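Local coordinates for protein D-alanyl transferase DltD (Enterococcus faecium TX0133A04, PDB 6PFX) that probably transfers D-alanine to lipoteichoic acid in the Gram-positive cell wall, as a membrane-associated member of the DltD family with an SGNH-hydrolase-like fold, at residues A[217-220]-A[221-225]; A[356-359]-A[360-364]; A[49-52]-A[53-57]; A[243-247]-A[248-252]; A[227-230]-A[231-234]. One frame throughout, in Å; residues are numbered along the deposited sequence.

Interaction 1. Residues A[217-220]-A[221-225]; sequences YQET and ELSIL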
# COMPACT_ATOMS: atom_id res chain seq x y z
N TYR A 217 25.23 -6.61 -10.02
CA TYR A 217 24.66 -6.25 -8.73
C TYR A 217 25.67 -6.54 -7.63
O TYR A 217 26.20 -7.65 -7.54
CB TYR A 217 23.39 -7.06 -8.50
CG TYR A 217 22.61 -6.67 -7.28
CD1 TYR A 217 22.97 -7.12 -6.02
CD2 TYR A 217 21.51 -5.85 -7.40
CE1 TYR A 217 22.25 -6.75 -4.91
CE2 TYR A 217 20.77 -5.49 -6.30
CZ TYR A 217 21.14 -5.96 -5.06
OH TYR A 217 20.43 -5.60 -3.94
N GLN A 218 25.93 -5.55 -6.80
CA GLN A 218 26.86 -5.68 -5.68
C GLN A 218 26.32 -4.74 -4.61
O GLN A 218 26.31 -3.52 -4.80
CB GLN A 218 28.28 -5.30 -6.13
CG GLN A 218 29.38 -6.09 -5.43
CD GLN A 218 29.42 -5.86 -3.93
OE1 GLN A 218 29.15 -4.75 -3.46
NE2 GLN A 218 29.75 -6.90 -3.16
N GLU A 219 25.80 -5.31 -3.52
CA GLU A 219 25.05 -4.50 -2.56
C GLU A 219 25.89 -3.34 -2.01
O GLU A 219 25.35 -2.26 -1.78
CB GLU A 219 24.48 -5.36 -1.43
CG GLU A 219 23.55 -4.61 -0.52
CD GLU A 219 24.30 -3.79 0.52
OE1 GLU A 219 25.51 -4.06 0.70
OE2 GLU A 219 23.70 -2.88 1.13
N THR A 220 27.19 -3.55 -1.77
CA THR A 220 27.98 -2.49 -1.14
C THR A 220 28.29 -1.38 -2.14
O THR A 220 28.26 -0.20 -1.77
CB THR A 220 29.26 -3.05 -0.54
OG1 THR A 220 28.94 -4.01 0.46
CG2 THR A 220 30.11 -1.95 0.12
N GLU A 221 28.63 -1.72 -3.38
CA GLU A 221 28.73 -0.69 -4.42
C GLU A 221 27.44 0.11 -4.48
O GLU A 221 27.47 1.35 -4.58
CB GLU A 221 29.03 -1.33 -5.77
CG GLU A 221 30.38 -2.03 -5.80
CD GLU A 221 30.67 -2.79 -7.08
OE1 GLU A 221 29.80 -2.83 -7.98
OE2 GLU A 221 31.78 -3.36 -7.18
N LEU A 222 26.30 -0.58 -4.43
CA LEU A 222 25.01 0.11 -4.47
C LEU A 222 24.81 0.99 -3.24
O LEU A 222 24.30 2.11 -3.36
CB LEU A 222 23.86 -0.90 -4.61
CG LEU A 222 23.74 -1.59 -5.96
CD1 LEU A 222 22.67 -2.66 -5.93
CD2 LEU A 222 23.41 -0.59 -7.04
N SER A 223 25.19 0.49 -2.06
CA SER A 223 25.07 1.28 -0.84
C SER A 223 25.92 2.54 -0.92
O SER A 223 25.47 3.63 -0.54
CB SER A 223 25.50 0.42 0.34
OG SER A 223 25.50 1.16 1.55
N ILE A 224 27.16 2.41 -1.40
CA ILE A 224 28.03 3.57 -1.56
C ILE A 224 27.39 4.59 -2.48
O ILE A 224 27.40 5.80 -2.20
CB ILE A 224 29.41 3.12 -2.08
CG1 ILE A 224 30.18 2.41 -0.97
CG2 ILE A 224 30.18 4.31 -2.62
CD1 ILE A 224 31.36 1.64 -1.48
N LEU A 225 26.81 4.12 -3.59
CA LEU A 225 26.17 5.03 -4.53
C LEU A 225 24.95 5.68 -3.89
O LEU A 225 24.72 6.89 -4.07
CB LEU A 225 25.79 4.28 -5.81
CG LEU A 225 25.03 5.10 -6.85
CD1 LEU A 225 25.87 6.17 -7.45
CD2 LEU A 225 24.50 4.18 -7.95
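Q218 caps the start of a helix with its own side chain, and E221 is the residue it reaches. The amide oxygen OE1 of Q218 accepts from E221 N at 3.1 Å, with the N-H lying in the carbonyl plane and nearly straight (163°). The same OE1 takes a weak bond from T220 N, so one side-chain oxygen serves two amides of the first turn, which have no earlier turn to bond to. The bend of the Q218 chain at its second torsion (chi2 -63°) folds the amide back over these N-H groups. In return, the E221 side chain crosses Q218 at about a right angle, its OE1 3.4 Å from Q218 CB.

The regular helix ladder starts immediately: Q218 O accepts from L222 N at 3.0 Å, E219 O from S223 N at 2.8 Å and T220 O from I224 N at 2.9 Å. Ahead of the cap, the Y217 ring receives a methyl group on one face. L222 CD1 sits 3.7 Å from the ring centroid, a CH-pi contact displaced toward the rim, with CE2 the nearest ring atom. The Y217 hydroxyl and S223 OG find their partners beyond this turn, in Q359 NE2 and K352 NZ.

Those two bonds tie the start of helix 219-233, and the residue just ahead of its cap, to helix 351-365, whose L355 also packs against E219, L222 and S223. Y63 meets the Y217 ring edge-to-face, and P214, in the loop before the helix, touches L222 and E221.

Interaction 2. Residues A[356-359]-A[360-364]; sequences AADQ and QIRPF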
# COMPACT_ATOMS: atom_id res chain seq x y z
N ALA A 356 17.67 -1.28 1.00
CA ALA A 356 17.51 -2.25 2.08
C ALA A 356 16.33 -3.17 1.79
O ALA A 356 16.37 -4.37 2.06
CB ALA A 356 17.27 -1.54 3.41
N ALA A 357 15.25 -2.59 1.27
CA ALA A 357 14.08 -3.39 0.92
C ALA A 357 14.44 -4.44 -0.11
O ALA A 357 13.96 -5.58 -0.05
CB ALA A 357 12.96 -2.46 0.45
N ASP A 358 15.31 -4.08 -1.06
CA ASP A 358 15.68 -5.02 -2.10
C ASP A 358 16.33 -6.27 -1.53
O ASP A 358 16.27 -7.34 -2.16
CB ASP A 358 16.61 -4.39 -3.14
CG ASP A 358 16.76 -5.28 -4.37
OD1 ASP A 358 15.71 -5.63 -4.94
OD2 ASP A 358 17.90 -5.66 -4.73
N GLN A 359 16.99 -6.17 -0.37
CA GLN A 359 17.64 -7.33 0.22
C GLN A 359 16.62 -8.38 0.66
O GLN A 359 16.99 -9.54 0.87
CB GLN A 359 18.51 -6.92 1.40
CG GLN A 359 19.51 -5.80 1.05
CD GLN A 359 20.25 -6.00 -0.26
OE1 GLN A 359 20.93 -7.00 -0.45
NE2 GLN A 359 20.09 -5.05 -1.19
N GLN A 360 15.37 -7.99 0.85
CA GLN A 360 14.32 -8.94 1.14
C GLN A 360 13.40 -9.16 -0.04
O GLN A 360 12.91 -10.28 -0.22
CB GLN A 360 13.56 -8.53 2.41
CG GLN A 360 14.53 -8.53 3.63
CD GLN A 360 13.87 -8.19 4.94
OE1 GLN A 360 12.86 -8.79 5.32
NE2 GLN A 360 14.45 -7.22 5.65
N ILE A 361 13.19 -8.15 -0.89
CA ILE A 361 12.35 -8.33 -2.07
C ILE A 361 12.99 -9.33 -3.03
O ILE A 361 12.33 -10.23 -3.55
CB ILE A 361 12.10 -6.99 -2.79
CG1 ILE A 361 11.19 -6.08 -1.96
CG2 ILE A 361 11.58 -7.23 -4.22
CD1 ILE A 361 11.26 -4.61 -2.42
N ARG A 362 14.29 -9.15 -3.31
CA ARG A 362 14.97 -9.95 -4.32
C ARG A 362 14.94 -11.44 -3.99
O ARG A 362 14.47 -12.22 -4.83
CB ARG A 362 16.40 -9.44 -4.53
CG ARG A 362 17.16 -10.10 -5.70
CD ARG A 362 18.66 -9.83 -5.64
NE ARG A 362 19.22 -10.28 -4.37
CZ ARG A 362 19.38 -11.56 -4.02
NH1 ARG A 362 19.02 -12.53 -4.85
NH2 ARG A 362 19.89 -11.86 -2.84
N PRO A 363 15.39 -11.91 -2.82
CA PRO A 363 15.35 -13.36 -2.59
C PRO A 363 13.94 -13.94 -2.54
O PRO A 363 13.74 -15.11 -2.90
CB PRO A 363 16.11 -13.53 -1.27
CG PRO A 363 15.93 -12.21 -0.57
CD PRO A 363 15.96 -11.18 -1.67
N PHE A 364 12.95 -13.14 -2.12
CA PHE A 364 11.55 -13.58 -2.14
C PHE A 364 11.08 -13.82 -3.57
O PHE A 364 10.66 -14.92 -3.92
CB PHE A 364 10.69 -12.49 -1.47
CG PHE A 364 9.20 -12.75 -1.49
CD1 PHE A 364 8.66 -13.97 -1.13
CD2 PHE A 364 8.33 -11.71 -1.81
CE1 PHE A 364 7.27 -14.18 -1.13
CE2 PHE A 364 6.96 -11.89 -1.78
CZ PHE A 364 6.42 -13.14 -1.46
O HOH W 1 16.96 -5.77 4.41
O HOH W 2 21.23 -8.97 -2.16
O HOH W 3 19.37 -10.49 -0.43
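The carboxylate of D358 and the guanidinium of R362 are turned 73° to each other and do not pair: OD2 of D358 stays 4.8 Å from R362 NE, and what D358 OD1 meets is R362 CB, at 3.9 Å. One face of the guanidinium has the proline ring of P363 against it, with CD 4.1 Å above its centre. The acid has its salt bridge with R65 instead, while its OD2 takes a weak bond from the Y217 hydroxyl. Two waters join R362 to Q359. One donates to Q359 OE1 and accepts from R362 NH2; the other donates to Q359 O and accepts from R362 NH2 at 2.8 Å. A bend at chi2 (-45°) folds the Q359 amide back so that NE2 reaches L355 O.

All this happens along helix 351-365, which packs against strand 288-293 of the parallel sheet: A357 touches I292, and I361 and F364 both touch L290. On that buried side A357 CB meets I361 CD1 at 4.0 Å. The helix is kinked here: Q360 N bonds to A357 O rather than to A356 O, and P363 has no N-H to give to Q359 O. Q359 O therefore faces the proline ring, 3.2 Å from P363 CD, and accepts a hydrogen bond from water instead. A357 O accepts twice, from I361 N at 2.8 Å in the carbonyl plane and from Q360 N at 2.9 Å, well above that plane. R362 N continues the ordinary pattern, which I361 N has already resumed, by bonding to D358 O. At A356 O a third water donates, and it accepts from Q360 NE2.

Interaction 3. Residues A[49-52]-A[53-57]; sequences SRIS and PFHPS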
# COMPACT_ATOMS: atom_id res chain seq x y z
N SER A 49 6.24 6.23 -6.08
CA SER A 49 6.64 7.12 -7.16
C SER A 49 8.06 7.64 -7.01
O SER A 49 8.51 8.42 -7.86
CB SER A 49 5.69 8.31 -7.25
OG SER A 49 5.93 9.20 -6.18
N ARG A 50 8.79 7.24 -5.96
CA ARG A 50 10.13 7.77 -5.74
C ARG A 50 11.12 7.00 -6.62
O ARG A 50 11.86 6.13 -6.16
CB ARG A 50 10.52 7.70 -4.26
CG ARG A 50 9.57 8.40 -3.28
CD ARG A 50 9.40 9.89 -3.59
NE ARG A 50 8.55 10.13 -4.75
CZ ARG A 50 8.63 11.22 -5.52
NH1 ARG A 50 7.81 11.36 -6.56
NH2 ARG A 50 9.53 12.16 -5.26
N ILE A 51 11.14 7.35 -7.90
CA ILE A 51 12.02 6.68 -8.85
C ILE A 51 13.44 7.21 -8.66
O ILE A 51 13.71 8.40 -8.86
CB ILE A 51 11.56 6.87 -10.30
CG1 ILE A 51 10.08 6.54 -10.48
CG2 ILE A 51 12.42 5.99 -11.25
CD1 ILE A 51 9.77 5.07 -10.50
N SER A 52 14.35 6.33 -8.27
CA SER A 52 15.77 6.58 -8.12
C SER A 52 16.44 5.30 -8.61
O SER A 52 15.75 4.33 -8.95
CB SER A 52 16.12 6.81 -6.66
OG SER A 52 16.13 5.58 -5.94
N PRO A 53 17.77 5.25 -8.64
CA PRO A 53 18.43 4.00 -9.06
C PRO A 53 18.06 2.79 -8.21
O PRO A 53 18.26 1.66 -8.68
CB PRO A 53 19.93 4.34 -8.98
CG PRO A 53 19.98 5.83 -9.12
CD PRO A 53 18.74 6.34 -8.41
N PHE A 54 17.50 2.98 -7.01
CA PHE A 54 17.25 1.90 -6.05
C PHE A 54 15.79 1.50 -5.95
O PHE A 54 15.48 0.53 -5.24
CB PHE A 54 17.82 2.30 -4.68
CG PHE A 54 19.20 2.85 -4.81
CD1 PHE A 54 20.27 2.01 -5.04
CD2 PHE A 54 19.40 4.22 -4.83
CE1 PHE A 54 21.54 2.51 -5.25
CE2 PHE A 54 20.67 4.73 -5.03
CZ PHE A 54 21.74 3.88 -5.24
N HIS A 55 14.91 2.18 -6.66
CA HIS A 55 13.51 1.82 -6.71
C HIS A 55 13.32 0.42 -7.28
O HIS A 55 14.08 -0.01 -8.16
CB HIS A 55 12.85 2.87 -7.61
CG HIS A 55 11.38 2.72 -7.76
ND1 HIS A 55 10.81 1.79 -8.61
CD2 HIS A 55 10.35 3.39 -7.19
CE1 HIS A 55 9.50 1.89 -8.55
NE2 HIS A 55 9.19 2.85 -7.69
N PRO A 56 12.32 -0.33 -6.79
CA PRO A 56 12.15 -1.73 -7.23
C PRO A 56 12.04 -1.91 -8.73
O PRO A 56 12.50 -2.93 -9.26
CB PRO A 56 10.85 -2.18 -6.53
CG PRO A 56 10.69 -1.25 -5.37
CD PRO A 56 11.35 0.06 -5.75
N SER A 57 11.41 -0.97 -9.44
CA SER A 57 11.27 -1.14 -10.88
C SER A 57 12.60 -0.94 -11.59
O SER A 57 12.86 -1.59 -12.61
CB SER A 57 10.24 -0.15 -11.42
OG SER A 57 8.97 -0.34 -10.82
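I51 bends at its second torsion (chi2 -76°) and so brings CD1 over the imidazole of H55, whose CG stands anti to its own backbone N (chi1 -178°). The methyl lies 3.6 Å from the ring centroid and only 9° off the normal, a close CH-pi contact over the middle of the face. On the opposite face P56 CD rests toward the rim. R50 O approaches the ring edge, near its plane, 3.3 Å from H55 CD2.

Both ring nitrogens are engaged. ND1 of H55 accepts from S57 N at 2.9 Å, a capping bond at the start of helix 56-62, and NE2 bonds to L48 O. ND1 is thus the acceptor and NE2 the donor, consistent with a neutral ring protonated on NE2. The chain before the cap is a type I beta turn from S52 to H55, closed by H55 N to S52 O at 3.3 Å. The side chain of S52 adds a second bond: its OG accepts from F54 N at 3.1 Å. Inside the turn P53 CB lies over the centre of one face of the F54 ring.

Upstream, R50 is the centre of an inverse gamma turn, and its NE and NH1 grip S49 OG side-on, nearly in the guanidinium plane. Its NH2 forms a salt bridge with E344, and the side chain also touches H348, which belongs to a probable Ser-His-Asp triad with S46 and D345. P53 packs on I229 and F54 on L222, both of helix 219-233.

Interaction 4. Residues A[243-247]-A[248-252]; sequences NDFYT and HRIRA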
# COMPACT_ATOMS: atom_id res chain seq x y z
N ASN A 243 16.29 18.12 -1.12
CA ASN A 243 16.25 19.58 -1.25
C ASN A 243 14.89 20.10 -1.74
O ASN A 243 14.33 21.02 -1.13
CB ASN A 243 17.39 20.06 -2.15
CG ASN A 243 18.74 19.93 -1.48
OD1 ASN A 243 18.84 19.49 -0.34
ND2 ASN A 243 19.79 20.31 -2.20
N ASP A 244 14.35 19.56 -2.83
CA ASP A 244 13.13 20.16 -3.37
C ASP A 244 11.94 19.94 -2.43
O ASP A 244 11.07 20.81 -2.32
CB ASP A 244 12.84 19.68 -4.79
CG ASP A 244 12.55 18.20 -4.88
OD1 ASP A 244 12.95 17.45 -3.97
OD2 ASP A 244 11.93 17.77 -5.88
N PHE A 245 11.92 18.82 -1.70
CA PHE A 245 10.88 18.59 -0.71
C PHE A 245 10.98 19.62 0.40
O PHE A 245 9.97 20.20 0.82
CB PHE A 245 11.03 17.19 -0.14
CG PHE A 245 9.96 16.82 0.85
CD1 PHE A 245 10.06 17.19 2.18
CD2 PHE A 245 8.85 16.10 0.45
CE1 PHE A 245 9.08 16.83 3.09
CE2 PHE A 245 7.87 15.74 1.36
CZ PHE A 245 7.99 16.11 2.67
N TYR A 246 12.19 19.86 0.90
CA TYR A 246 12.35 20.84 1.95
C TYR A 246 11.88 22.22 1.48
O TYR A 246 11.08 22.89 2.16
CB TYR A 246 13.80 20.89 2.43
CG TYR A 246 13.98 21.92 3.53
CD1 TYR A 246 13.57 21.66 4.83
CD2 TYR A 246 14.52 23.17 3.25
CE1 TYR A 246 13.69 22.60 5.82
CE2 TYR A 246 14.66 24.12 4.25
CZ TYR A 246 14.24 23.81 5.53
OH TYR A 246 14.34 24.71 6.56
N THR A 247 12.33 22.63 0.30
CA THR A 247 12.01 23.96 -0.21
C THR A 247 10.51 24.14 -0.40
O THR A 247 9.95 25.16 0.01
CB THR A 247 12.77 24.19 -1.52
OG1 THR A 247 14.18 24.13 -1.27
CG2 THR A 247 12.43 25.55 -2.11
N HIS A 248 9.84 23.16 -1.00
CA HIS A 248 8.45 23.32 -1.37
C HIS A 248 7.47 22.96 -0.27
O HIS A 248 6.34 23.48 -0.27
CB HIS A 248 8.13 22.49 -2.62
CG HIS A 248 8.90 22.90 -3.83
ND1 HIS A 248 9.05 22.10 -4.94
CD2 HIS A 248 9.57 24.05 -4.11
CE1 HIS A 248 9.77 22.73 -5.85
NE2 HIS A 248 10.10 23.91 -5.37
N ARG A 249 7.86 22.11 0.68
CA ARG A 249 6.90 21.62 1.66
C ARG A 249 7.20 22.00 3.10
O ARG A 249 6.28 21.97 3.92
CB ARG A 249 6.76 20.09 1.56
CG ARG A 249 6.29 19.62 0.19
CD ARG A 249 5.74 18.21 0.21
NE ARG A 249 4.60 18.09 1.11
CZ ARG A 249 3.33 18.33 0.77
NH1 ARG A 249 3.03 18.72 -0.46
NH2 ARG A 249 2.37 18.18 1.67
N ILE A 250 8.44 22.35 3.44
CA ILE A 250 8.86 22.53 4.83
C ILE A 250 9.27 23.98 5.12
O ILE A 250 8.87 24.55 6.14
CB ILE A 250 9.98 21.55 5.23
CG1 ILE A 250 9.57 20.09 5.05
CG2 ILE A 250 10.41 21.83 6.68
CD1 ILE A 250 8.36 19.68 5.86
N ARG A 251 10.10 24.56 4.25
CA ARG A 251 10.80 25.80 4.60
C ARG A 251 9.85 26.90 5.06
O ARG A 251 10.14 27.59 6.05
CB ARG A 251 11.62 26.28 3.40
CG ARG A 251 12.40 27.54 3.67
CD ARG A 251 13.25 27.97 2.49
NE ARG A 251 14.06 29.13 2.85
CZ ARG A 251 15.07 29.61 2.14
NH1 ARG A 251 15.43 29.02 1.01
NH2 ARG A 251 15.73 30.68 2.57
N ALA A 252 8.72 27.07 4.38
CA ALA A 252 7.84 28.20 4.69
C ALA A 252 7.26 28.10 6.10
O ALA A 252 6.94 29.13 6.70
CB ALA A 252 6.71 28.29 3.67
O HOH W 4 15.09 25.93 0.58
O HOH W 5 7.90 25.66 1.83
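F245, Y246 and I250 meet along helix 243-250, a short surface helix that widens into a pi-type turn at 248-250.

The backbone bonds record the change of pitch. D244 O accepts from H248 N at 3.0 Å and F245 O from R249 N at 2.8 Å, both ordinary helical steps. Y246 O then accepts twice, from I250 N at 3.0 Å and, one residue further on, from R251 N at 2.8 Å. That second bond makes the wider turn.

Among the apolar contacts, I250 divides its branches between two rings. CG2 reaches Y246 CE1 at 3.5 Å, while CG1 faces F245 CE1 at 3.8 Å; both meetings are oblique to the rings. F245 and Y246 both carry CG anti to the backbone N (chi1 -177° and 179°), which swings the rings forward along the helix toward the next turn. L257 of the following helix also packs on I250.

The arginines contribute mainly their carbon chains. R249 CB stands over the centre of the F245 face in a CH-pi contact, and R249 CD comes within 3.5 Å of F245 CE2, with the guanidinium plane 45° from the ring. R251 lays CA over the Y246 ring and CB close to CE2. F245 also touches D345 and T346, the former a member of the probable catalytic triad.

Water completes the polar links. One molecule lies between T247 OG1 and R251 NH1, which donates to it. Another donates a hydrogen bond to T247 O and accepts one from A252 N at 3.0 Å.

Interaction 5. Residues A[227-230]-A[231-234]; sequences NQIG and ERET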
# COMPACT_ATOMS: atom_id res chain seq x y z
N ASN A 227 24.49 6.34 -0.74
CA ASN A 227 24.98 7.35 0.19
C ASN A 227 25.49 8.58 -0.56
O ASN A 227 25.27 9.71 -0.11
CB ASN A 227 26.08 6.77 1.07
CG ASN A 227 25.55 5.87 2.16
OD1 ASN A 227 24.41 6.01 2.60
ND2 ASN A 227 26.39 4.97 2.63
N GLN A 228 26.15 8.38 -1.71
CA GLN A 228 26.64 9.53 -2.46
C GLN A 228 25.48 10.36 -3.00
O GLN A 228 25.48 11.59 -2.88
CB GLN A 228 27.54 9.10 -3.61
CG GLN A 228 28.85 8.47 -3.18
CD GLN A 228 29.58 7.78 -4.33
OE1 GLN A 228 28.97 7.42 -5.34
NE2 GLN A 228 30.88 7.58 -4.17
N ILE A 229 24.47 9.71 -3.56
CA ILE A 229 23.33 10.44 -4.09
C ILE A 229 22.56 11.11 -2.96
O ILE A 229 22.19 12.29 -3.05
CB ILE A 229 22.45 9.50 -4.93
CG1 ILE A 229 23.24 9.01 -6.16
CG2 ILE A 229 21.18 10.19 -5.36
CD1 ILE A 229 22.54 7.92 -6.96
N GLY A 230 22.32 10.39 -1.86
CA GLY A 230 21.62 10.99 -0.74
C GLY A 230 22.33 12.22 -0.23
O GLY A 230 21.70 13.26 0.03
N GLU A 231 23.64 12.14 -0.06
CA GLU A 231 24.38 13.29 0.45
C GLU A 231 24.23 14.48 -0.48
O GLU A 231 24.00 15.61 -0.02
CB GLU A 231 25.85 12.91 0.63
CG GLU A 231 26.68 13.92 1.40
CD GLU A 231 28.07 13.39 1.67
OE1 GLU A 231 28.61 12.65 0.82
OE2 GLU A 231 28.61 13.71 2.76
N ARG A 232 24.35 14.26 -1.78
CA ARG A 232 24.30 15.35 -2.75
C ARG A 232 22.91 15.96 -2.84
O ARG A 232 22.78 17.14 -3.17
CB ARG A 232 24.76 14.79 -4.11
CG ARG A 232 24.77 15.73 -5.29
CD ARG A 232 24.97 14.90 -6.59
NE ARG A 232 25.92 13.80 -6.39
CZ ARG A 232 25.87 12.63 -7.02
NH1 ARG A 232 24.92 12.36 -7.90
NH2 ARG A 232 26.78 11.70 -6.74
N GLU A 233 21.86 15.19 -2.53
CA GLU A 233 20.49 15.64 -2.75
C GLU A 233 19.82 16.17 -1.49
O GLU A 233 18.63 16.49 -1.53
CB GLU A 233 19.67 14.52 -3.39
CG GLU A 233 20.28 14.12 -4.73
CD GLU A 233 19.32 13.46 -5.70
OE1 GLU A 233 18.14 13.26 -5.33
OE2 GLU A 233 19.75 13.15 -6.83
N THR A 234 20.56 16.30 -0.38
CA THR A 234 20.00 16.73 0.89
C THR A 234 20.86 17.82 1.52
O THR A 234 21.02 17.88 2.74
CB THR A 234 19.85 15.55 1.86
OG1 THR A 234 21.13 14.97 2.13
CG2 THR A 234 18.92 14.48 1.26
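N227 meets E231 through the backbone: its O accepts from E231 N at 2.9 Å, and E231 CB rests close to the same oxygen. At Q228 the pattern repeats, with O taking the R232 N-H at 3.1 Å. The guanidinium of R232 turns back along the helix, its chain bent at the third torsion (chi3 -38°), until Q228 O and I229 CA both lie over one of its faces. This is contact across the flat face, with R232 NH2 still 4.1 Å from Q228 O.

I229 pairs with E233. The two side chains lie alongside and point the same way, with I229 CG2 3.6 Å from E233 OE2, so a methyl branch runs beside the carboxylate. I229 CG1 also approaches R232 NH1 obliquely. Behind them I229 O accepts from E233 N at 3.0 Å, although the bond is markedly bent (132°). The buried I229 and the tail of E233 both touch W351 of helix 351-365.

G230 ends the segment with an oxygen that accepts twice. T234 OG1 donates to G230 O at 2.8 Å, and E233 N reaches the same oxygen at 3.2 Å from the opposite face of the carbonyl plane. The hydroxyl is brought round by its position between the T234 nitrogen and carbonyl carbon (chi1 62°). E233 N is thus shared between I229 O and G230 O, the bifurcation of a last turn tightening from alpha toward 3-10 geometry. The arrangement belongs to the last turn of helix 219-233, where a threonine hydroxyl takes up a carbonyl of the turn before it as the chain leaves for the loop.

In the fold
Interactions 1 and 5 lie at the two ends of helix 219-233, their centres 14 Å apart. Interaction 1 meets interaction 2 on helix 351-365 where Y217 OH lies 2.8 Å from Q359 NE2. The loop of interaction 3 packs against both halves of helix 219-233: F54 CE1 is 3.4 Å from L222 O, and P53 CG is 3.9 Å from I229 CD1. From interaction 5 the chain passes to interaction 4, joined by N243 N and E233 O at 2.9 Å. Interactions 3 and 4 approach the probable S46-H348-D345 triad separately, R50 touching H348 and F245 touching D345, though their own nearest atoms are about 6 Å apart.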